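Local coordinates for protein ketosynthase (Streptomyces sp. MSC090213JE08, PDB 6KXD) that probably serves as the chain length factor partner of the ketosynthase in the highly reducing type II polyketide synthase that makes ishigamide, at residues B[48-53]-B[62-67]. Sequence-based numbering, arbitrary orientation.
Sequences TAVKAD and SDVCTV
Lys-51 and Asp-63 both set CG beside the backbone N, opposite the carbonyl carbon (chi1 -73° and -74°), which starts the two side chains off in the same direction on one face of a short antiparallel hairpin. Bends at chi2 and chi4 then fold the lysine chain alongside Asp-63, and NZ of Lys-51 meets OD1 of Asp-63 in a salt bridge; the modelled 2.5 Å between these two atoms is shorter than usual, so its exact length is doubtful. CD of Lys-51 passes the same oxygen at 3.3 Å, evidence that the methylenes lie beside the carboxylate. The backbones pair by two nearly straight bonds at Val-50 and Val-64: Val-50 N reaches Val-64 O and Val-64 N reaches Val-50 O, each at 2.7 Å. Val-50 and Val-64 thus form the hydrogen-bonded pair, Lys-51 and Asp-63 the non-hydrogen-bonded one. Ala-52 N extends the pairing to Ser-62 O at 2.6 Å, but its N-H...O angle of 138° marks a more bent bond.

Val-50 and Val-64 point to the other face. There CG2 of Val-50 comes within 3.7 Å of Thr-66 OG1, the two side chains crossing at about a right angle, while CG2 of Val-64 packs against CB of Ala-52 at 3.7 Å. At the other end of the pairing, SG of Cys-65 lies 4.1 Å from CB of Ala-49; the nearby Thr-48 OG1 is hydrogen-bonded to the carbonyl of Leu-324. Backbone bonds from Cys-65 to Leu-229 join the hairpin to strand 229-240, and Val-64 also touches Phe-208. The chemistry therefore combines an ion pair near the surface, whose charges probably offset each other, with buried Val-64 and Cys-65 facing inward, while residues 49-51 remain open to solvent.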
loop_
_atom_site.group_PDB
_atom_site.type_symbol
_atom_site.label_atom_id
_atom_site.label_comp_id
_atom_site.label_asym_id
_atom_site.label_seq_id
_atom_site.Cartn_x
_atom_site.Cartn_y
_atom_site.Cartn_z
ATOM N N THR B 48 4.245 -27.458 12.269
ATOM C CA THR B 48 2.894 -26.884 12.207
ATOM C C THR B 48 2.076 -27.442 11.039
ATOM O O THR B 48 0.867 -27.230 10.979
ATOM C CB THR B 48 2.954 -25.349 12.165
ATOM O OG1 THR B 48 3.470 -24.903 10.909
ATOM C CG2 THR B 48 3.793 -24.784 13.285
ATOM N N ALA B 49 2.734 -28.160 10.128
ATOM C CA ALA B 49 2.105 -28.676 8.959
ATOM C C ALA B 49 0.997 -29.635 9.406
ATOM O O ALA B 49 1.177 -30.395 10.323
ATOM C CB ALA B 49 3.115 -29.350 8.057
ATOM N N VAL B 50 -0.177 -29.483 8.805
ATOM C CA VAL B 50 -1.292 -30.400 8.971
ATOM C C VAL B 50 -1.830 -30.664 7.575
ATOM O O VAL B 50 -1.455 -29.972 6.618
ATOM C CB VAL B 50 -2.403 -29.841 9.887
ATOM C CG1 VAL B 50 -1.901 -29.602 11.306
ATOM C CG2 VAL B 50 -3.033 -28.577 9.290
ATOM N N LYS B 51 -2.689 -31.678 7.496
ATOM C CA LYS B 51 -3.427 -32.015 6.326
ATOM C C LYS B 51 -4.535 -30.986 6.179
ATOM O O LYS B 51 -5.184 -30.632 7.160
ATOM C CB LYS B 51 -3.971 -33.439 6.460
ATOM C CG LYS B 51 -2.897 -34.508 6.324
ATOM C CD LYS B 51 -2.262 -34.536 4.954
ATOM C CE LYS B 51 -1.266 -35.660 4.771
ATOM N NZ LYS B 51 -0.041 -35.186 4.090
ATOM N N ALA B 52 -4.722 -30.506 4.955
ATOM C CA ALA B 52 -5.577 -29.350 4.725
ATOM C C ALA B 52 -7.027 -29.783 4.922
ATOM O O ALA B 52 -7.371 -30.928 4.637
ATOM C CB ALA B 52 -5.352 -28.795 3.350
ATOM N N ASP B 53 -7.851 -28.868 5.434
ATOM C CA ASP B 53 -9.263 -29.156 5.651
ATOM C C ASP B 53 -9.920 -29.447 4.298
ATOM O O ASP B 53 -9.630 -28.775 3.316
ATOM C CB ASP B 53 -9.955 -28.005 6.379
ATOM C CG ASP B 53 -11.239 -28.448 7.054
ATOM O OD1 ASP B 53 -11.144 -29.189 8.054
ATOM O OD2 ASP B 53 -12.320 -28.088 6.550
ATOM N N SER B 62 -1.562 -31.135 -0.094
ATOM C CA SER B 62 -2.488 -31.471 0.972
ATOM C C SER B 62 -1.975 -30.902 2.291
ATOM O O SER B 62 -2.737 -30.763 3.232
ATOM C CB SER B 62 -2.677 -32.966 1.069
ATOM O OG SER B 62 -1.417 -33.616 1.204
ATOM N N ASP B 63 -0.665 -30.643 2.348
ATOM C CA ASP B 63 -0.018 -30.222 3.555
ATOM C C ASP B 63 -0.077 -28.687 3.627
ATOM O O ASP B 63 0.258 -28.006 2.653
ATOM C CB ASP B 63 1.405 -30.764 3.593
ATOM C CG ASP B 63 1.449 -32.261 3.878
ATOM O OD1 ASP B 63 0.465 -32.771 4.446
ATOM O OD2 ASP B 63 2.480 -32.884 3.581
ATOM N N VAL B 64 -0.524 -28.173 4.779
ATOM C CA VAL B 64 -0.681 -26.730 4.994
ATOM C C VAL B 64 -0.345 -26.391 6.448
ATOM O O VAL B 64 -0.546 -27.175 7.386
ATOM C CB VAL B 64 -2.087 -26.219 4.620
ATOM C CG1 VAL B 64 -2.418 -26.425 3.150
ATOM C CG2 VAL B 64 -3.175 -26.802 5.499
ATOM N N CYS B 65 0.118 -25.151 6.636
ATOM C CA CYS B 65 0.365 -24.626 7.929
ATOM C C CYS B 65 -0.680 -23.550 8.215
ATOM O O CYS B 65 -0.406 -22.342 8.130
ATOM C CB CYS B 65 1.780 -24.081 8.060
ATOM S SG CYS B 65 3.049 -25.315 7.677
ATOM N N THR B 66 -1.889 -24.014 8.524
ATOM C CA THR B 66 -2.973 -23.135 8.873
ATOM C C THR B 66 -2.884 -22.843 10.372
ATOM O O THR B 66 -2.226 -23.564 11.156
ATOM C CB THR B 66 -4.340 -23.755 8.523
ATOM O OG1 THR B 66 -4.249 -25.113 8.925
ATOM C CG2 THR B 66 -4.714 -23.670 7.059
ATOM N N VAL B 67 -3.592 -21.792 10.770
ATOM C CA VAL B 67 -3.782 -21.483 12.165
ATOM C C VAL B 67 -4.716 -22.548 12.742
ATOM O O VAL B 67 -5.841 -22.626 12.317
ATOM C CB VAL B 67 -4.379 -20.082 12.378
ATOM C CG1 VAL B 67 -4.492 -19.765 13.837
ATOM C CG2 VAL B 67 -3.552 -19.007 11.709
#